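Long-range contact in LbaCas13a H328A (C2c2) (Lachnospiraceae bacterium NK4A179, PDB 5WLH), which binds pre-crRNA and, as an RNA-targeting CRISPR-Cas13a enzyme, probably uses the guide to recognise and cleave RNA: residues A[656-668]-A[879-891]. Sequence-based numbering, arbitrary orientation.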
ATOM      1  N   ASP A 656      19.764  31.542 -25.540  1.00 32.06           N
ATOM      2  CA  ASP A 656      18.396  31.044 -25.430  1.00 30.99           C
ATOM      3  C   ASP A 656      18.265  30.056 -24.279  1.00 30.58           C
ATOM      4  O   ASP A 656      17.275  30.087 -23.536  1.00 31.44           O
ATOM      5  CB  ASP A 656      17.961  30.373 -26.729  1.00 33.22           C
ATOM      6  CG  ASP A 656      17.849  31.351 -27.894  1.00 39.52           C
ATOM      7  OD1 ASP A 656      18.142  32.552 -27.706  1.00 38.78           O
ATOM      8  OD2 ASP A 656      17.453  30.906 -28.997  1.00 40.13           O
ATOM      9  N   LEU A 657      19.255  29.168 -24.122  1.00 32.31           N
ATOM     10  CA  LEU A 657      19.243  28.232 -22.998  1.00 28.63           C
ATOM     11  C   LEU A 657      19.416  28.952 -21.671  1.00 32.05           C
ATOM     12  O   LEU A 657      18.844  28.537 -20.655  1.00 29.98           O
ATOM     13  CB  LEU A 657      20.326  27.172 -23.178  1.00 27.73           C
ATOM     14  CG  LEU A 657      20.100  26.272 -24.397  1.00 28.72           C
ATOM     15  CD1 LEU A 657      21.286  25.326 -24.635  1.00 31.31           C
ATOM     16  CD2 LEU A 657      18.793  25.500 -24.255  1.00 28.97           C
ATOM     17  N   LYS A 658      20.202  30.032 -21.651  1.00 29.27           N
ATOM     18  CA  LYS A 658      20.340  30.800 -20.422  1.00 28.07           C
ATOM     19  C   LYS A 658      19.006  31.382 -19.997  1.00 29.34           C
ATOM     20  O   LYS A 658      18.655  31.349 -18.812  1.00 27.54           O
ATOM     21  CB  LYS A 658      21.365  31.925 -20.598  1.00 33.67           C
ATOM     22  CG  LYS A 658      21.365  32.905 -19.413  1.00 41.25           C
ATOM     23  CD  LYS A 658      21.869  34.284 -19.812  1.00 51.68           C
ATOM     24  CE  LYS A 658      23.373  34.297 -19.885  1.00 56.32           C
ATOM     25  NZ  LYS A 658      23.937  33.858 -18.582  1.00 60.11           N
ATOM     26  N   LYS A 659      18.259  31.947 -20.947  1.00 29.00           N
ATOM     27  CA  LYS A 659      16.939  32.472 -20.627  1.00 30.78           C
ATOM     28  C   LYS A 659      16.067  31.390 -20.010  1.00 28.77           C
ATOM     29  O   LYS A 659      15.417  31.612 -18.982  1.00 26.90           O
ATOM     30  CB  LYS A 659      16.275  33.043 -21.878  1.00 30.26           C
ATOM     31  CG  LYS A 659      14.864  33.548 -21.644  1.00 35.00           C
ATOM     32  CD  LYS A 659      13.842  32.560 -22.153  1.00 39.07           C
ATOM     33  CE  LYS A 659      12.486  33.210 -22.398  1.00 40.84           C
ATOM     34  NZ  LYS A 659      11.832  33.664 -21.136  1.00 37.58           N
ATOM     35  N   LEU A 660      16.047  30.210 -20.634  1.00 27.25           N
ATOM     36  CA  LEU A 660      15.279  29.085 -20.103  1.00 27.83           C
ATOM     37  C   LEU A 660      15.776  28.690 -18.714  1.00 26.94           C
ATOM     38  O   LEU A 660      14.977  28.510 -17.788  1.00 29.66           O
ATOM     39  CB  LEU A 660      15.363  27.897 -21.070  1.00 24.19           C
ATOM     40  CG  LEU A 660      14.609  26.616 -20.673  1.00 25.54           C
ATOM     41  CD1 LEU A 660      13.146  26.918 -20.416  1.00 24.89           C
ATOM     42  CD2 LEU A 660      14.724  25.576 -21.761  1.00 29.42           C
ATOM     43  N   LEU A 661      17.095  28.551 -18.557  1.00 26.95           N
ATOM     44  CA  LEU A 661      17.672  28.160 -17.272  1.00 28.26           C
ATOM     45  C   LEU A 661      17.215  29.083 -16.158  1.00 30.89           C
ATOM     46  O   LEU A 661      16.823  28.630 -15.072  1.00 27.19           O
ATOM     47  CB  LEU A 661      19.198  28.163 -17.362  1.00 27.99           C
ATOM     48  CG  LEU A 661      19.887  26.985 -18.031  1.00 32.19           C
ATOM     49  CD1 LEU A 661      21.326  27.362 -18.354  1.00 34.16           C
ATOM     50  CD2 LEU A 661      19.816  25.733 -17.141  1.00 33.24           C
ATOM     51  N   ILE A 662      17.266  30.395 -16.408  1.00 27.07           N
ATOM     52  CA  ILE A 662      16.837  31.345 -15.391  1.00 28.72           C
ATOM     53  C   ILE A 662      15.350  31.179 -15.112  1.00 28.40           C
ATOM     54  O   ILE A 662      14.922  31.185 -13.954  1.00 28.32           O
ATOM     55  CB  ILE A 662      17.186  32.785 -15.820  1.00 25.55           C
ATOM     56  CG1 ILE A 662      18.705  32.952 -15.884  1.00 28.28           C
ATOM     57  CG2 ILE A 662      16.582  33.787 -14.856  1.00 28.47           C
ATOM     58  CD1 ILE A 662      19.145  34.246 -16.545  1.00 33.70           C
ATOM     59  N   ASP A 663      14.542  31.007 -16.164  1.00 26.03           N
ATOM     60  CA  ASP A 663      13.106  30.798 -15.971  1.00 26.13           C
ATOM     61  C   ASP A 663      12.831  29.574 -15.108  1.00 25.47           C
ATOM     62  O   ASP A 663      11.977  29.616 -14.214  1.00 28.65           O
ATOM     63  CB  ASP A 663      12.411  30.616 -17.314  1.00 27.25           C
ATOM     64  CG  ASP A 663      12.303  31.900 -18.107  1.00 33.20           C
ATOM     65  OD1 ASP A 663      12.624  32.991 -17.575  1.00 34.04           O
ATOM     66  OD2 ASP A 663      11.892  31.796 -19.277  1.00 33.45           O
ATOM     67  N   LEU A 664      13.534  28.471 -15.366  1.00 28.90           N
ATOM     68  CA  LEU A 664      13.210  27.215 -14.696  1.00 27.15           C
ATOM     69  C   LEU A 664      13.696  27.178 -13.255  1.00 31.23           C
ATOM     70  O   LEU A 664      13.032  26.583 -12.400  1.00 29.81           O
ATOM     71  CB  LEU A 664      13.798  26.031 -15.466  1.00 27.66           C
ATOM     72  CG  LEU A 664      13.237  25.805 -16.882  1.00 29.21           C
ATOM     73  CD1 LEU A 664      13.678  24.467 -17.431  1.00 29.08           C
ATOM     74  CD2 LEU A 664      11.706  25.922 -16.921  1.00 31.59           C
ATOM     75  N   TYR A 665      14.830  27.811 -12.954  1.00 27.73           N
ATOM     76  CA  TYR A 665      15.516  27.547 -11.699  1.00 27.70           C
ATOM     77  C   TYR A 665      15.657  28.767 -10.798  1.00 28.19           C
ATOM     78  O   TYR A 665      16.266  28.653  -9.726  1.00 28.17           O
ATOM     79  CB  TYR A 665      16.884  26.927 -11.995  1.00 25.46           C
ATOM     80  CG  TYR A 665      16.747  25.689 -12.861  1.00 27.41           C
ATOM     81  CD1 TYR A 665      15.810  24.705 -12.545  1.00 29.72           C
ATOM     82  CD2 TYR A 665      17.526  25.508 -13.997  1.00 25.78           C
ATOM     83  CE1 TYR A 665      15.663  23.577 -13.339  1.00 32.00           C
ATOM     84  CE2 TYR A 665      17.378  24.382 -14.801  1.00 28.09           C
ATOM     85  CZ  TYR A 665      16.453  23.421 -14.463  1.00 29.48           C
ATOM     86  OH  TYR A 665      16.301  22.300 -15.256  1.00 26.76           O
ATOM     87  N   LYS A 666      15.083  29.910 -11.188  1.00 29.75           N
ATOM     88  CA  LYS A 666      15.146  31.110 -10.352  1.00 29.49           C
ATOM     89  C   LYS A 666      14.428  30.907  -9.027  1.00 28.82           C
ATOM     90  O   LYS A 666      14.824  31.492  -8.011  1.00 29.93           O
ATOM     91  CB  LYS A 666      14.545  32.311 -11.090  1.00 26.56           C
ATOM     92  CG  LYS A 666      13.060  32.184 -11.419  1.00 30.59           C
ATOM     93  CD  LYS A 666      12.545  33.336 -12.279  1.00 32.99           C
ATOM     94  CE  LYS A 666      11.201  32.991 -12.929  1.00 36.78           C
ATOM     95  NZ  LYS A 666      10.646  34.114 -13.739  1.00 37.68           N
ATOM     96  N   ASP A 667      13.361  30.107  -9.019  1.00 28.28           N
ATOM     97  CA  ASP A 667      12.622  29.808  -7.803  1.00 30.39           C
ATOM     98  C   ASP A 667      12.542  28.306  -7.630  1.00 31.44           C
ATOM     99  O   ASP A 667      12.374  27.572  -8.607  1.00 32.13           O
ATOM    100  CB  ASP A 667      11.208  30.396  -7.836  1.00 31.85           C
ATOM    101  CG  ASP A 667      11.209  31.878  -8.137  1.00 41.14           C
ATOM    102  OD1 ASP A 667      12.021  32.601  -7.520  1.00 44.40           O
ATOM    103  OD2 ASP A 667      10.408  32.310  -8.987  1.00 46.46           O
ATOM    104  N   ASN A 668      12.678  27.848  -6.390  1.00 30.05           N
ATOM    105  CA  ASN A 668      12.437  26.438  -6.116  1.00 33.10           C
ATOM    106  C   ASN A 668      10.970  26.129  -6.381  1.00 33.78           C
ATOM    107  O   ASN A 668      10.084  26.899  -6.002  1.00 39.04           O
ATOM    108  CB  ASN A 668      12.817  26.106  -4.675  1.00 36.43           C
ATOM    109  CG  ASN A 668      14.322  26.037  -4.481  1.00 41.12           C
ATOM    110  OD1 ASN A 668      15.068  25.774  -5.430  1.00 45.03           O
ATOM    111  ND2 ASN A 668      14.775  26.276  -3.255  1.00 36.30           N
ATOM    112  N   PHE A 879      29.891  27.001 -20.792  1.00 46.54           N
ATOM    113  CA  PHE A 879      28.448  27.051 -21.001  1.00 41.47           C
ATOM    114  C   PHE A 879      27.805  27.828 -19.860  1.00 42.47           C
ATOM    115  O   PHE A 879      27.812  27.375 -18.709  1.00 39.56           O
ATOM    116  CB  PHE A 879      27.866  25.643 -21.107  1.00 38.29           C
ATOM    117  CG  PHE A 879      26.367  25.616 -21.148  1.00 35.32           C
ATOM    118  CD1 PHE A 879      25.677  26.200 -22.198  1.00 33.43           C
ATOM    119  CD2 PHE A 879      25.646  25.015 -20.129  1.00 34.67           C
ATOM    120  CE1 PHE A 879      24.298  26.183 -22.237  1.00 34.29           C
ATOM    121  CE2 PHE A 879      24.270  25.001 -20.156  1.00 34.18           C
ATOM    122  CZ  PHE A 879      23.593  25.575 -21.216  1.00 35.53           C
ATOM    123  N   VAL A 880      27.262  28.999 -20.188  1.00 43.25           N
ATOM    124  CA  VAL A 880      26.574  29.900 -19.263  1.00 45.79           C
ATOM    125  C   VAL A 880      27.291  29.944 -17.916  1.00 50.92           C
ATOM    126  O   VAL A 880      26.687  29.622 -16.884  1.00 52.02           O
ATOM    127  CB  VAL A 880      25.100  29.491 -19.104  1.00 47.49           C
ATOM    128  CG1 VAL A 880      24.289  30.619 -18.482  1.00 48.78           C
ATOM    129  CG2 VAL A 880      24.519  29.131 -20.452  1.00 47.08           C
ATOM    130  N   PRO A 881      28.571  30.325 -17.866  1.00 56.05           N
ATOM    131  CA  PRO A 881      29.262  30.383 -16.570  1.00 57.31           C
ATOM    132  C   PRO A 881      28.740  31.483 -15.662  1.00 58.24           C
ATOM    133  O   PRO A 881      29.032  31.462 -14.459  1.00 61.84           O
ATOM    134  CB  PRO A 881      30.720  30.631 -16.967  1.00 58.16           C
ATOM    135  CG  PRO A 881      30.619  31.411 -18.237  1.00 58.66           C
ATOM    136  CD  PRO A 881      29.389  30.897 -18.954  1.00 59.15           C
ATOM    137  N   ASP A 882      27.979  32.432 -16.203  1.00 58.54           N
ATOM    138  CA  ASP A 882      27.402  33.543 -15.463  1.00 59.64           C
ATOM    139  C   ASP A 882      26.039  33.205 -14.869  1.00 57.39           C
ATOM    140  O   ASP A 882      25.285  34.113 -14.503  1.00 53.99           O
ATOM    141  CB  ASP A 882      27.280  34.759 -16.386  1.00 57.67           C
ATOM    142  CG  ASP A 882      26.834  34.371 -17.795  1.00 54.51           C
ATOM    143  OD1 ASP A 882      27.324  33.354 -18.318  1.00 43.41           O
ATOM    144  OD2 ASP A 882      25.983  35.077 -18.372  1.00 58.03           O
ATOM    145  N   PHE A 883      25.712  31.917 -14.770  1.00 57.16           N
ATOM    146  CA  PHE A 883      24.349  31.509 -14.453  1.00 55.25           C
ATOM    147  C   PHE A 883      23.997  31.795 -12.994  1.00 52.64           C
ATOM    148  O   PHE A 883      22.936  32.361 -12.699  1.00 47.40           O
ATOM    149  CB  PHE A 883      24.178  30.026 -14.785  1.00 53.10           C
ATOM    150  CG  PHE A 883      22.842  29.480 -14.430  1.00 48.53           C
ATOM    151  CD1 PHE A 883      21.689  30.158 -14.783  1.00 47.39           C
ATOM    152  CD2 PHE A 883      22.733  28.286 -13.736  1.00 44.40           C
ATOM    153  CE1 PHE A 883      20.453  29.662 -14.446  1.00 43.18           C
ATOM    154  CE2 PHE A 883      21.499  27.783 -13.406  1.00 40.97           C
ATOM    155  CZ  PHE A 883      20.356  28.475 -13.759  1.00 41.93           C
ATOM    156  N   ALA A 884      24.882  31.420 -12.065  1.00 57.07           N
ATOM    157  CA  ALA A 884      24.596  31.603 -10.643  1.00 63.74           C
ATOM    158  C   ALA A 884      24.381  33.067 -10.267  1.00 67.87           C
ATOM    159  O   ALA A 884      23.821  33.348  -9.201  1.00 70.05           O
ATOM    160  CB  ALA A 884      25.727  31.009  -9.802  1.00 64.07           C
ATOM    161  N   LYS A 885      24.806  34.003 -11.119  1.00 66.06           N
ATOM    162  CA  LYS A 885      24.667  35.421 -10.805  1.00 64.33           C
ATOM    163  C   LYS A 885      23.220  35.885 -10.911  1.00 63.90           C
ATOM    164  O   LYS A 885      22.823  36.830 -10.221  1.00 59.29           O
ATOM    165  CB  LYS A 885      25.566  36.242 -11.734  1.00 64.78           C
ATOM    166  CG  LYS A 885      25.508  37.745 -11.526  1.00 67.47           C
ATOM    167  CD  LYS A 885      25.606  38.490 -12.849  1.00 69.61           C
ATOM    168  CE  LYS A 885      26.766  37.978 -13.696  1.00 71.42           C
ATOM    169  NZ  LYS A 885      26.622  38.360 -15.128  1.00 72.02           N
ATOM    170  N   TYR A 886      22.412  35.226 -11.742  1.00 68.17           N
ATOM    171  CA  TYR A 886      21.072  35.717 -12.038  1.00 71.56           C
ATOM    172  C   TYR A 886      20.002  35.218 -11.075  1.00 69.38           C
ATOM    173  O   TYR A 886      18.927  35.823 -11.008  1.00 70.62           O
ATOM    174  CB  TYR A 886      20.668  35.327 -13.463  1.00 74.73           C
ATOM    175  CG  TYR A 886      21.388  36.088 -14.559  1.00 78.59           C
ATOM    176  CD1 TYR A 886      22.704  35.792 -14.886  1.00 79.12           C
ATOM    177  CD2 TYR A 886      20.743  37.093 -15.275  1.00 80.70           C
ATOM    178  CE1 TYR A 886      23.366  36.479 -15.892  1.00 80.08           C
ATOM    179  CE2 TYR A 886      21.395  37.784 -16.283  1.00 81.45           C
ATOM    180  CZ  TYR A 886      22.708  37.473 -16.586  1.00 80.30           C
ATOM    181  OH  TYR A 886      23.362  38.157 -17.585  1.00 78.30           O
ATOM    182  N   VAL A 887      20.251  34.127 -10.348  1.00 63.39           N
ATOM    183  CA  VAL A 887      19.228  33.493  -9.523  1.00 55.86           C
ATOM    184  C   VAL A 887      19.820  33.133  -8.164  1.00 51.65           C
ATOM    185  O   VAL A 887      21.014  32.849  -8.042  1.00 49.19           O
ATOM    186  CB  VAL A 887      18.643  32.238 -10.212  1.00 54.21           C
ATOM    187  CG1 VAL A 887      18.139  32.570 -11.610  1.00 50.81           C
ATOM    188  CG2 VAL A 887      19.680  31.134 -10.281  1.00 52.62           C
ATOM    189  N   LYS A 888      18.969  33.153  -7.132  1.00 46.33           N
ATOM    190  CA  LYS A 888      19.356  32.740  -5.780  1.00 42.52           C
ATOM    191  C   LYS A 888      18.197  32.000  -5.115  1.00 37.18           C
ATOM    192  O   LYS A 888      17.660  32.446  -4.100  1.00 32.40           O
ATOM    193  CB  LYS A 888      19.774  33.949  -4.941  1.00 43.02           C
ATOM    194  CG  LYS A 888      20.899  34.788  -5.526  1.00 46.55           C
ATOM    195  CD  LYS A 888      22.255  34.110  -5.378  1.00 51.01           C
ATOM    196  CE  LYS A 888      23.269  34.701  -6.361  1.00 52.66           C
ATOM    197  NZ  LYS A 888      24.437  33.802  -6.590  1.00 51.64           N
ATOM    198  N   PRO A 889      17.795  30.844  -5.656  1.00 35.85           N
ATOM    199  CA  PRO A 889      16.600  30.171  -5.114  1.00 32.45           C
ATOM    200  C   PRO A 889      16.742  29.688  -3.673  1.00 30.97           C
ATOM    201  O   PRO A 889      15.723  29.553  -2.990  1.00 32.79           O
ATOM    202  CB  PRO A 889      16.380  28.999  -6.086  1.00 32.51           C
ATOM    203  CG  PRO A 889      17.715  28.763  -6.718  1.00 32.27           C
ATOM    204  CD  PRO A 889      18.362  30.118  -6.808  1.00 37.30           C
ATOM    205  N   TYR A 890      17.952  29.433  -3.177  1.00 27.89           N
ATOM    206  CA  TYR A 890      18.111  28.817  -1.862  1.00 27.85           C
ATOM    207  C   TYR A 890      18.375  29.819  -0.749  1.00 34.38           C
ATOM    208  O   TYR A 890      18.573  29.404   0.394  1.00 30.75           O
ATOM    209  CB  TYR A 890      19.238  27.775  -1.895  1.00 25.56           C
ATOM    210  CG  TYR A 890      18.834  26.557  -2.679  1.00 28.81           C
ATOM    211  CD1 TYR A 890      18.098  25.531  -2.084  1.00 29.90           C
ATOM    212  CD2 TYR A 890      19.150  26.450  -4.021  1.00 30.50           C
ATOM    213  CE1 TYR A 890      17.705  24.426  -2.818  1.00 27.66           C
ATOM    214  CE2 TYR A 890      18.773  25.359  -4.755  1.00 32.12           C
ATOM    215  CZ  TYR A 890      18.052  24.350  -4.162  1.00 32.49           C
ATOM    216  OH  TYR A 890      17.691  23.265  -4.931  1.00 28.39           O
ATOM    217  N   ALA A 891      18.340  31.121  -1.046  1.00 35.24           N
ATOM    218  CA  ALA A 891      18.748  32.123  -0.059  1.00 39.74           C
ATOM    219  C   ALA A 891      18.023  31.945   1.276  1.00 38.75           C
ATOM    220  O   ALA A 891      18.661  31.834   2.331  1.00 37.92           O
ATOM    221  CB  ALA A 891      18.514  33.525  -0.628  1.00 41.64           C
TER
HETATM  222  O   HOH W   1      16.214  33.691  -7.614  1.00 39.77           O
HETATM  223  O   HOH W   2      13.296  29.646  -4.235  1.00 29.53           O
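Phe883 drives its ring into the side of helix 654-665, where its CE1 lies 3.5 Å from CB of Leu661. With chi1 at 177°, the Phe883 ring swings away from its own backbone N and toward the helix; CG1 of Ile662 meets the edge of this ring in its plane, while its CZ comes to the edge of the Tyr665 ring. A flat, wholly apolar side chain suits a place lined by Leu661, Ile662 and Tyr665, with Thr636 of helix 635-645 also touching it. Beta-branched Ile662 sends two other carbons to further neighbours: CD1 rests 3.5 Å from CD2 of Tyr886, and CG2 meets CG1 of Val887. One turn apart, Leu657 and Leu661 bring their CD1 methyls obliquely to the ring of Phe879.

The contact joins one helix to the irregular segment 879-891, which precedes helix 891-898 and makes type I turns at Val880-Phe883 and Lys888-Ala891. Lys658 reaches the first turn with a long chain bent at chi3 and chi4 (-79° and -56°), passing CG1 of Val880 to form a salt bridge with Asp882, though the modelled NZ to OD2 distance of 2.4 Å is too short to be taken literally.

Past the helix, two waters bridge the backbones, one from Lys666 O to Lys888 N, the other from Asn668 N to Pro889 O. The compact, rigid Pro889 ring packs against the end of the helix, its CG 3.3 Å from Tyr665 O. The Asn668 amide lies over the Tyr890 ring, ND2 3.5 Å above its plane and offset toward the rim; an alanine in place of Tyr890 would probably leave that amide without its aromatic platform and open a gap beside Leu969 of helix 960-974.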